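Local coordinates for 4-amino-4-deoxy-L-arabinose transferase or related glycosyltransferases of PMT family (Cupriavidus metallidurans, PDB 5EZM), which probably transfers 4-amino-4-deoxy-L-arabinose to lipid A as a zinc-binding, membrane-embedded glycosyltransferase of the GT-C fold, at residues A[39-44]-A[442-447]; A[74-79]-A[248-253]; A[84-89]-A[258-263]. All blocks are in the same frame, centred on the assembly; numbering follows the deposited sequence.

Interaction 1 (A[39-44]-A[442-447]). With MPG ([(Z)-octadec-9-enyl] (2R)-2,3-bis(oxidanyl)propanoate), chain V.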
loop_
_atom_site.group_PDB
_atom_site.type_symbol
_atom_site.label_atom_id
_atom_site.label_comp_id
_atom_site.label_asym_id
_atom_site.label_seq_id
_atom_site.Cartn_x
_atom_site.Cartn_y
_atom_site.Cartn_z
ATOM N N ALA A 39 -0.973 -12.418 -19.836
ATOM C CA ALA A 39 0.483 -12.518 -19.868
ATOM C C ALA A 39 1.110 -11.133 -19.861
ATOM O O ALA A 39 1.898 -10.800 -18.966
ATOM C CB ALA A 39 0.935 -13.311 -21.094
ATOM N N VAL A 40 0.712 -10.288 -20.820
ATOM C CA VAL A 40 1.264 -8.940 -20.895
ATOM C C VAL A 40 1.017 -8.196 -19.595
ATOM O O VAL A 40 1.858 -7.399 -19.156
ATOM C CB VAL A 40 0.678 -8.186 -22.102
ATOM C CG1 VAL A 40 1.200 -6.759 -22.144
ATOM C CG2 VAL A 40 1.016 -8.918 -23.392
ATOM N N ALA A 41 -0.113 -8.464 -18.938
ATOM C CA ALA A 41 -0.366 -7.831 -17.652
ATOM C C ALA A 41 0.646 -8.299 -16.614
ATOM O O ALA A 41 1.338 -7.480 -15.990
ATOM C CB ALA A 41 -1.797 -8.124 -17.198
ATOM N N LEU A 42 0.791 -9.621 -16.464
ATOM C CA LEU A 42 1.562 -10.160 -15.349
ATOM C C LEU A 42 3.019 -9.735 -15.429
ATOM O O LEU A 42 3.611 -9.331 -14.422
ATOM C CB LEU A 42 1.445 -11.684 -15.313
ATOM C CG LEU A 42 0.179 -12.246 -14.660
ATOM C CD1 LEU A 42 0.130 -13.764 -14.773
ATOM C CD2 LEU A 42 0.100 -11.812 -13.202
ATOM N N VAL A 43 3.609 -9.801 -16.625
ATOM C CA VAL A 43 5.000 -9.391 -16.778
ATOM C C VAL A 43 5.161 -7.914 -16.432
ATOM O O VAL A 43 6.143 -7.517 -15.793
ATOM C CB VAL A 43 5.504 -9.717 -18.197
ATOM C CG1 VAL A 43 4.619 -9.069 -19.247
ATOM C CG2 VAL A 43 6.952 -9.285 -18.363
ATOM N N VAL A 44 4.185 -7.081 -16.808
ATOM C CA VAL A 44 4.264 -5.682 -16.404
ATOM C C VAL A 44 4.031 -5.567 -14.905
ATOM O O VAL A 44 4.622 -4.708 -14.238
ATOM C CB VAL A 44 3.270 -4.826 -17.213
ATOM C CG1 VAL A 44 3.167 -3.412 -16.644
ATOM C CG2 VAL A 44 3.695 -4.771 -18.672
ATOM N N TYR A 442 -8.961 -0.749 -23.529
ATOM C CA TYR A 442 -8.977 0.521 -22.807
ATOM C C TYR A 442 -8.373 0.373 -21.414
ATOM O O TYR A 442 -7.524 1.172 -21.000
ATOM C CB TYR A 442 -10.416 1.033 -22.745
ATOM C CG TYR A 442 -10.720 2.076 -21.695
ATOM C CD1 TYR A 442 -10.623 3.428 -21.984
ATOM C CD2 TYR A 442 -11.148 1.706 -20.424
ATOM C CE1 TYR A 442 -10.922 4.385 -21.034
ATOM C CE2 TYR A 442 -11.448 2.653 -19.467
ATOM C CZ TYR A 442 -11.333 3.991 -19.778
ATOM O OH TYR A 442 -11.630 4.940 -18.829
ATOM N N ALA A 443 -8.792 -0.660 -20.677
ATOM C CA ALA A 443 -8.257 -0.889 -19.339
ATOM C C ALA A 443 -6.766 -1.198 -19.381
ATOM O O ALA A 443 -6.015 -0.769 -18.498
ATOM C CB ALA A 443 -9.016 -2.027 -18.657
ATOM N N MET A 444 -6.319 -1.950 -20.393
ATOM C CA MET A 444 -4.888 -2.201 -20.539
ATOM C C MET A 444 -4.125 -0.903 -20.782
ATOM O O MET A 444 -3.050 -0.683 -20.203
ATOM C CB MET A 444 -4.640 -3.191 -21.675
ATOM C CG MET A 444 -3.175 -3.372 -22.035
ATOM S SD MET A 444 -2.198 -4.102 -20.707
ATOM C CE MET A 444 -2.811 -5.785 -20.700
ATOM N N GLY A 445 -4.670 -0.025 -21.625
ATOM C CA GLY A 445 -4.032 1.260 -21.849
ATOM C C GLY A 445 -3.954 2.096 -20.588
ATOM O O GLY A 445 -2.923 2.708 -20.301
ATOM N N MET A 446 -5.041 2.127 -19.813
ATOM C CA MET A 446 -5.037 2.863 -18.552
ATOM C C MET A 446 -4.003 2.295 -17.592
ATOM O O MET A 446 -3.231 3.041 -16.979
ATOM C CB MET A 446 -6.429 2.830 -17.921
ATOM C CG MET A 446 -7.441 3.680 -18.645
ATOM S SD MET A 446 -6.961 5.411 -18.589
ATOM C CE MET A 446 -7.515 5.948 -20.198
ATOM N N TYR A 447 -3.972 0.968 -17.451
ATOM C CA TYR A 447 -3.049 0.336 -16.515
ATOM C C TYR A 447 -1.602 0.626 -16.891
ATOM O O TYR A 447 -0.787 0.993 -16.036
ATOM C CB TYR A 447 -3.307 -1.168 -16.467
ATOM C CG TYR A 447 -2.197 -1.957 -15.814
ATOM C CD1 TYR A 447 -1.929 -1.821 -14.459
ATOM C CD2 TYR A 447 -1.423 -2.842 -16.550
ATOM C CE1 TYR A 447 -0.920 -2.540 -13.858
ATOM C CE2 TYR A 447 -0.414 -3.569 -15.956
ATOM C CZ TYR A 447 -0.167 -3.413 -14.611
ATOM O OH TYR A 447 0.841 -4.132 -14.014
HETATM C C2 MPG V . 5.737 -9.258 -22.757
HETATM C C3 MPG V . 4.874 -8.003 -22.754
HETATM C C4 MPG V . 5.656 -6.741 -22.419
HETATM C C5 MPG V . 4.765 -5.487 -22.467
HETATM C C6 MPG V . 5.573 -4.182 -22.559
HETATM C C7 MPG V . 4.693 -2.987 -22.968
HETATM C C1 MPG V . 4.933 -10.514 -23.112
#
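Two transmembrane helices of the GT-C membrane domain, 31-47 and 435-456, meet where Val44 lies against the ring of Tyr447. Both segments are helical throughout. Their axes run nearly parallel, at 13°, and come no closer than 11.6 Å. At that spacing the gap is bridged by side chains. Tyr447 has CG anti to the backbone N (chi1 165°), and the ring extends toward helix 31-47. Val44 CG1 lies 3.6 Å from Tyr447 CE2 and meets the ring obliquely. The valine and the tyrosine pass alongside one another, running in opposite senses. One turn earlier, Met444 makes the second bridge. Its chain folds at both chi2 and chi3 and delivers the methyl CE to Ala41. Met444 CE is 4.3 Å from Ala41 CB and 4.4 Å from Val40 CG1. On helix 31-47 the lipid MPG of chain V continues the apolar packing. Val43 CG1 touches its C3 at 3.7 Å, and Val40 CG1 lies 3.8 Å from its C5. Helix 135-147 also packs on Tyr447, through Leu146. Between the two segments there is no hydrogen bond and no charge pair. The contact therefore rests on van der Waals packing of a few apolar side chains, which join the two helices, while lipid packs against the valines of helix 31-47.

Interaction 2 (A[74-79]-A[248-253]). With MPG ([(Z)-octadec-9-enyl] (2R)-2,3-bis(oxidanyl)propanoate), chain B; MPG ([(Z)-octadec-9-enyl] (2R)-2,3-bis(oxidanyl)propanoate), chain C.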
loop_
_atom_site.group_PDB
_atom_site.type_symbol
_atom_site.label_atom_id
_atom_site.label_comp_id
_atom_site.label_asym_id
_atom_site.label_seq_id
_atom_site.Cartn_x
_atom_site.Cartn_y
_atom_site.Cartn_z
ATOM N N ASP A 74 13.281 -13.333 14.931
ATOM C CA ASP A 74 12.215 -13.054 15.889
ATOM C C ASP A 74 10.996 -12.565 15.118
ATOM O O ASP A 74 10.910 -11.394 14.744
ATOM C CB ASP A 74 12.674 -12.023 16.916
ATOM C CG ASP A 74 11.748 -11.936 18.114
ATOM O OD1 ASP A 74 10.588 -12.388 18.021
ATOM O OD2 ASP A 74 12.183 -11.408 19.157
ATOM N N TRP A 75 10.046 -13.466 14.879
ATOM C CA TRP A 75 8.815 -13.136 14.175
ATOM C C TRP A 75 7.713 -12.645 15.105
ATOM O O TRP A 75 6.575 -12.474 14.658
ATOM C CB TRP A 75 8.310 -14.348 13.389
ATOM C CG TRP A 75 9.126 -14.698 12.180
ATOM C CD1 TRP A 75 10.472 -14.528 12.014
ATOM C CD2 TRP A 75 8.642 -15.270 10.958
ATOM N NE1 TRP A 75 10.854 -14.965 10.767
ATOM C CE2 TRP A 75 9.749 -15.426 10.100
ATOM C CE3 TRP A 75 7.379 -15.669 10.507
ATOM C CZ2 TRP A 75 9.631 -15.964 8.822
ATOM C CZ3 TRP A 75 7.264 -16.203 9.238
ATOM C CH2 TRP A 75 8.383 -16.345 8.410
ATOM N N VAL A 76 8.017 -12.421 16.380
ATOM C CA VAL A 76 7.031 -12.006 17.371
ATOM C C VAL A 76 7.225 -10.548 17.774
ATOM O O VAL A 76 6.296 -9.743 17.692
ATOM C CB VAL A 76 7.071 -12.930 18.608
ATOM C CG1 VAL A 76 6.052 -12.478 19.642
ATOM C CG2 VAL A 76 6.833 -14.374 18.197
ATOM N N THR A 77 8.429 -10.193 18.215
ATOM C CA THR A 77 8.725 -8.841 18.682
ATOM C C THR A 77 9.196 -8.015 17.491
ATOM O O THR A 77 10.362 -8.082 17.092
ATOM C CB THR A 77 9.768 -8.874 19.793
ATOM O OG1 THR A 77 9.370 -9.830 20.786
ATOM C CG2 THR A 77 9.902 -7.502 20.446
ATOM N N ILE A 78 8.277 -7.233 16.918
ATOM C CA ILE A 78 8.603 -6.386 15.778
ATOM C C ILE A 78 9.571 -5.291 16.210
ATOM O O ILE A 78 9.406 -4.671 17.270
ATOM C CB ILE A 78 7.319 -5.789 15.176
ATOM C CG1 ILE A 78 6.376 -6.898 14.716
ATOM C CG2 ILE A 78 7.642 -4.862 14.018
ATOM C CD1 ILE A 78 5.015 -6.390 14.286
ATOM N N ARG A 79 10.593 -5.050 15.393
ATOM C CA ARG A 79 11.588 -4.030 15.685
ATOM C C ARG A 79 11.870 -3.188 14.450
ATOM O O ARG A 79 11.882 -3.694 13.323
ATOM C CB ARG A 79 12.888 -4.652 16.205
ATOM C CG ARG A 79 12.765 -5.207 17.611
ATOM C CD ARG A 79 14.116 -5.575 18.199
ATOM N NE ARG A 79 13.970 -6.131 19.539
ATOM C CZ ARG A 79 14.025 -5.411 20.654
ATOM N NH1 ARG A 79 14.232 -4.102 20.590
ATOM N NH2 ARG A 79 13.873 -5.998 21.833
ATOM N N VAL A 248 -5.077 -14.983 17.937
ATOM C CA VAL A 248 -4.655 -14.921 19.340
ATOM C C VAL A 248 -3.187 -15.281 19.551
ATOM O O VAL A 248 -2.505 -14.560 20.297
ATOM C CB VAL A 248 -5.597 -15.774 20.210
ATOM C CG1 VAL A 248 -4.995 -15.983 21.588
ATOM C CG2 VAL A 248 -6.951 -15.099 20.326
ATOM N N PRO A 249 -2.641 -16.359 18.960
ATOM C CA PRO A 249 -1.272 -16.772 19.335
ATOM C C PRO A 249 -0.220 -15.669 19.290
ATOM O O PRO A 249 0.563 -15.536 20.242
ATOM C CB PRO A 249 -0.972 -17.889 18.328
ATOM C CG PRO A 249 -2.288 -18.486 18.060
ATOM C CD PRO A 249 -3.247 -17.329 18.028
ATOM N N TRP A 250 -0.177 -14.862 18.228
ATOM C CA TRP A 250 0.833 -13.809 18.184
ATOM C C TRP A 250 0.578 -12.753 19.251
ATOM O O TRP A 250 1.523 -12.252 19.870
ATOM C CB TRP A 250 0.892 -13.156 16.806
ATOM C CG TRP A 250 1.833 -11.980 16.784
ATOM C CD1 TRP A 250 3.195 -12.018 16.674
ATOM C CD2 TRP A 250 1.482 -10.595 16.894
ATOM N NE1 TRP A 250 3.711 -10.744 16.699
ATOM C CE2 TRP A 250 2.680 -9.852 16.835
ATOM C CE3 TRP A 250 0.271 -9.911 17.031
ATOM C CZ2 TRP A 250 2.700 -8.463 16.906
ATOM C CZ3 TRP A 250 0.294 -8.531 17.103
ATOM C CH2 TRP A 250 1.500 -7.822 17.040
ATOM N N PHE A 251 -0.688 -12.397 19.475
ATOM C CA PHE A 251 -0.985 -11.377 20.474
ATOM C C PHE A 251 -0.609 -11.852 21.871
ATOM O O PHE A 251 -0.044 -11.089 22.665
ATOM C CB PHE A 251 -2.461 -10.985 20.397
ATOM C CG PHE A 251 -2.777 -10.063 19.252
ATOM C CD1 PHE A 251 -2.799 -8.690 19.435
ATOM C CD2 PHE A 251 -3.028 -10.567 17.986
ATOM C CE1 PHE A 251 -3.077 -7.838 18.379
ATOM C CE2 PHE A 251 -3.308 -9.718 16.926
ATOM C CZ PHE A 251 -3.332 -8.354 17.124
ATOM N N TYR A 252 -0.889 -13.118 22.179
ATOM C CA TYR A 252 -0.469 -13.672 23.459
ATOM C C TYR A 252 1.048 -13.693 23.573
ATOM O O TYR A 252 1.602 -13.323 24.612
ATOM C CB TYR A 252 -1.039 -15.078 23.645
ATOM C CG TYR A 252 -0.575 -15.750 24.917
ATOM C CD1 TYR A 252 -1.204 -15.493 26.127
ATOM C CD2 TYR A 252 0.495 -16.637 24.910
ATOM C CE1 TYR A 252 -0.784 -16.102 27.294
ATOM C CE2 TYR A 252 0.924 -17.250 26.074
ATOM C CZ TYR A 252 0.279 -16.979 27.263
ATOM O OH TYR A 252 0.697 -17.586 28.428
ATOM N N LEU A 253 1.739 -14.122 22.515
ATOM C CA LEU A 253 3.193 -14.221 22.584
ATOM C C LEU A 253 3.829 -12.853 22.802
ATOM O O LEU A 253 4.660 -12.676 23.702
ATOM C CB LEU A 253 3.733 -14.878 21.314
ATOM C CG LEU A 253 3.472 -16.382 21.200
ATOM C CD1 LEU A 253 3.868 -16.891 19.825
ATOM C CD2 LEU A 253 4.217 -17.134 22.287
HETATM C C2 MPG B . 14.177 -19.324 12.575
HETATM C C3 MPG B . 12.955 -19.229 11.671
HETATM C C4 MPG B . 11.743 -18.671 12.399
HETATM C C5 MPG B . 10.419 -19.102 11.744
HETATM C C6 MPG B . 9.201 -18.403 12.366
HETATM C C1 MPG B . 15.269 -20.221 11.984
HETATM C C2 MPG C . 8.363 -19.719 6.141
HETATM C C3 MPG C . 9.462 -19.534 7.180
HETATM C C4 MPG C . 10.615 -18.701 6.640
HETATM C C5 MPG C . 11.930 -18.936 7.402
HETATM C C6 MPG C . 12.915 -17.768 7.237
HETATM C C7 MPG C . 14.213 -17.982 8.037
HETATM C C8 MPG C . 14.781 -16.656 8.598
HETATM C C9 MPG C . 16.048 -16.869 9.462
HETATM C C1 MPG C . 7.122 -20.412 6.709
#
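Trp250 NE1 donates a hydrogen bond to Val76 O, 2.9 Å away. The bond is bent, with an N-H...O angle of 143°. It lies in the carbonyl plane on a lone pair of Val76 O, while the oxygen sits somewhat out of the indole plane. With CG anti to the backbone N (chi1 174°), the indole extends from helix 236-257 to the loop. Two apolar contacts flank the bond. The Ile78 side chain runs roughly perpendicular to that of Trp250, with CD1 4.1 Å from Trp250 CZ2. Val76 CG1 packs on Leu253 CB at 3.7 Å.

Behind this shell, Asp74 shapes the loop. Its OD1 accepts from Val76 N and Thr77 N, each at 3.1 Å and from the same face of the carboxylate. The first bond forms an Asx turn, and the second makes it an Asx motif. Trp75 points its ring to the lipid: C6 of MPG chain B lies over one face, 3.5 Å from Trp75 CD2. The ring of Trp94 packs edge-to-face with Trp250, and Trp94 NE1 donates to Trp75 O.

The indole N-H thus satisfies a buried backbone carbonyl and ties the loop to a transmembrane helix, beside bound lipid.

Interaction 3 (A[84-89]-A[258-263])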
loop_
_atom_site.group_PDB
_atom_site.type_symbol
_atom_site.label_atom_id
_atom_site.label_comp_id
_atom_site.label_asym_id
_atom_site.label_seq_id
_atom_site.Cartn_x
_atom_site.Cartn_y
_atom_site.Cartn_z
ATOM N N LYS A 84 11.806 -1.509 19.496
ATOM C CA LYS A 84 10.462 -2.072 19.464
ATOM C C LYS A 84 9.518 -1.159 18.695
ATOM O O LYS A 84 9.477 0.054 18.926
ATOM C CB LYS A 84 9.939 -2.288 20.884
ATOM C CG LYS A 84 10.684 -3.346 21.677
ATOM C CD LYS A 84 10.067 -3.523 23.051
ATOM C CE LYS A 84 10.735 -4.652 23.813
ATOM N NZ LYS A 84 10.012 -4.975 25.078
ATOM N N TYR A 85 8.767 -1.751 17.771
ATOM C CA TYR A 85 7.794 -1.037 16.948
ATOM C C TYR A 85 6.464 -1.763 17.113
ATOM O O TYR A 85 6.244 -2.813 16.503
ATOM C CB TYR A 85 8.238 -0.993 15.490
ATOM C CG TYR A 85 7.398 -0.101 14.606
ATOM C CD1 TYR A 85 7.472 1.282 14.713
ATOM C CD2 TYR A 85 6.541 -0.640 13.655
ATOM C CE1 TYR A 85 6.708 2.105 13.901
ATOM C CE2 TYR A 85 5.775 0.175 12.839
ATOM C CZ TYR A 85 5.862 1.547 12.966
ATOM O OH TYR A 85 5.103 2.366 12.159
ATOM N N PHE A 86 5.585 -1.211 17.948
ATOM C CA PHE A 86 4.299 -1.820 18.260
ATOM C C PHE A 86 3.131 -1.040 17.664
ATOM O O PHE A 86 2.023 -1.066 18.206
ATOM C CB PHE A 86 4.124 -1.954 19.772
ATOM C CG PHE A 86 5.090 -2.906 20.415
ATOM C CD1 PHE A 86 5.704 -3.903 19.670
ATOM C CD2 PHE A 86 5.381 -2.808 21.768
ATOM C CE1 PHE A 86 6.595 -4.787 20.265
ATOM C CE2 PHE A 86 6.268 -3.690 22.371
ATOM C CZ PHE A 86 6.878 -4.679 21.618
ATOM N N GLU A 87 3.356 -0.341 16.550
ATOM C CA GLU A 87 2.288 0.429 15.926
ATOM C C GLU A 87 1.510 -0.367 14.880
ATOM O O GLU A 87 0.455 0.100 14.440
ATOM C CB GLU A 87 2.847 1.724 15.296
ATOM C CG GLU A 87 3.840 2.506 16.186
ATOM C CD GLU A 87 3.360 3.905 16.640
ATOM O OE1 GLU A 87 2.248 4.346 16.282
ATOM O OE2 GLU A 87 4.114 4.582 17.373
ATOM N N LYS A 88 1.980 -1.552 14.486
ATOM C CA LYS A 88 1.330 -2.358 13.457
ATOM C C LYS A 88 1.450 -3.841 13.776
ATOM O O LYS A 88 2.415 -4.268 14.422
ATOM C CB LYS A 88 1.933 -2.113 12.061
ATOM C CG LYS A 88 1.903 -0.675 11.577
ATOM C CD LYS A 88 0.494 -0.192 11.293
ATOM C CE LYS A 88 0.508 1.290 10.952
ATOM N NZ LYS A 88 -0.850 1.839 10.702
ATOM N N PRO A 89 0.486 -4.648 13.334
ATOM C CA PRO A 89 0.596 -6.115 13.459
ATOM C C PRO A 89 1.507 -6.682 12.382
ATOM O O PRO A 89 1.850 -5.973 11.424
ATOM C CB PRO A 89 -0.858 -6.591 13.282
ATOM C CG PRO A 89 -1.702 -5.369 13.427
ATOM C CD PRO A 89 -0.867 -4.238 12.929
ATOM N N ASN A 258 6.435 -9.068 26.013
ATOM C CA ASN A 258 6.483 -7.619 26.206
ATOM C C ASN A 258 5.200 -7.176 26.895
ATOM O O ASN A 258 4.187 -6.904 26.233
ATOM C CB ASN A 258 6.671 -6.894 24.878
ATOM C CG ASN A 258 7.703 -7.562 24.002
ATOM O OD1 ASN A 258 8.906 -7.459 24.251
ATOM N ND2 ASN A 258 7.240 -8.257 22.965
ATOM N N PRO A 259 5.204 -7.098 28.228
ATOM C CA PRO A 259 3.975 -6.719 28.947
ATOM C C PRO A 259 3.409 -5.371 28.540
ATOM O O PRO A 259 2.199 -5.151 28.680
ATOM C CB PRO A 259 4.421 -6.722 30.414
ATOM C CG PRO A 259 5.571 -7.671 30.452
ATOM C CD PRO A 259 6.286 -7.491 29.144
ATOM N N GLU A 260 4.238 -4.461 28.035
ATOM C CA GLU A 260 3.766 -3.136 27.656
ATOM C C GLU A 260 3.062 -3.117 26.306
ATOM O O GLU A 260 2.569 -2.058 25.901
ATOM C CB GLU A 260 4.937 -2.146 27.644
ATOM C CG GLU A 260 5.913 -2.315 26.480
ATOM C CD GLU A 260 6.849 -3.504 26.641
ATOM O OE1 GLU A 260 6.754 -4.216 27.662
ATOM O OE2 GLU A 260 7.689 -3.728 25.741
ATOM N N PHE A 261 2.991 -4.256 25.606
ATOM C CA PHE A 261 2.431 -4.242 24.254
ATOM C C PHE A 261 0.936 -3.949 24.234
ATOM O O PHE A 261 0.524 -3.035 23.499
ATOM C CB PHE A 261 2.746 -5.556 23.532
ATOM C CG PHE A 261 2.020 -5.710 22.220
ATOM C CD1 PHE A 261 2.598 -5.274 21.037
ATOM C CD2 PHE A 261 0.754 -6.285 22.168
ATOM C CE1 PHE A 261 1.927 -5.412 19.828
ATOM C CE2 PHE A 261 0.080 -6.418 20.962
ATOM C CZ PHE A 261 0.669 -5.985 19.794
ATOM N N PRO A 262 0.071 -4.677 24.959
ATOM C CA PRO A 262 -1.377 -4.484 24.744
ATOM C C PRO A 262 -1.858 -3.076 25.051
ATOM O O PRO A 262 -2.651 -2.519 24.277
ATOM C CB PRO A 262 -2.016 -5.527 25.674
ATOM C CG PRO A 262 -0.980 -5.838 26.685
ATOM C CD PRO A 262 0.334 -5.711 25.979
ATOM N N ASN A 263 -1.391 -2.476 26.151
ATOM C CA ASN A 263 -1.787 -1.108 26.470
ATOM C C ASN A 263 -1.390 -0.148 25.356
ATOM O O ASN A 263 -2.155 0.759 25.006
ATOM C CB ASN A 263 -1.168 -0.676 27.797
ATOM C CG ASN A 263 -1.663 0.679 28.256
ATOM O OD1 ASN A 263 -2.644 1.204 27.731
ATOM N ND2 ASN A 263 -0.991 1.250 29.247
#
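Lys84 places CG anti to its carbonyl carbon (chi1 -66°) and runs extended beyond it, and this carries its ammonium to Asn258 and Glu260. In Glu260, CG sits between the backbone N and the carbonyl carbon (chi1 73°), and a bend at chi2 turns the carboxylate back to the lysine. The contact joins the loop that leads into helix 91-103 of this GT-C enzyme to a type I beta turn, Asn258 to Phe261, between helices 236-257 and 261-267. Lys84 NZ forms a salt bridge with Glu260 OE2 at 2.7 Å, on the syn lone pair. It also donates to Asn258 OD1 at 2.8 Å, from a position tilted out of the amide carbonyl plane. Two acceptors of the turn thus grip one ammonium group, and the positive charge would probably favour the ionised form of Glu260. The amide of Asn258 is fixed at its other end too, because ND2 donates to Val254 O.

Beside this polar group stands an edge-to-face aromatic pair. The edge of Phe261 points at the face of Phe86, with the ring planes at 77° and the centroids 5.1 Å apart. The opposite face of Phe86 is covered near its rim by Lys84 CB. Phe512 of helix 511-516 touches Phe86 and Glu260. The residue after Phe86 is Glu87, which binds the zinc ion together with His268 and His270, so the contact lies directly beside a metal ligand in sequence. At the closest point of the aromatic pair, Phe261 CD1 lies 3.5 Å from Phe86 CG.

Interactions 2 and 3 adjoin, with centres 9 Å apart, and their segments alternate along the chain. Ile78 O and Tyr85 N are 3.0 Å apart, a probable hydrogen bond. Trp250 CH2 packs on Phe261 CZ at 3.4 Å, so aromatic rings of the two contacts pack on each other, nearly perpendicular. Both lie near the zinc site. The side chain of Ile78 is about 8 Å from that of Glu87, and that of Phe86 is about 7 Å from bound phosphocholine. Interaction 1 lies apart, on the opposite side of the chain's centre. Its centre is 39 Å from that of interaction 2 and 41 Å from that of interaction 3. Its two segments enclose both in sequence.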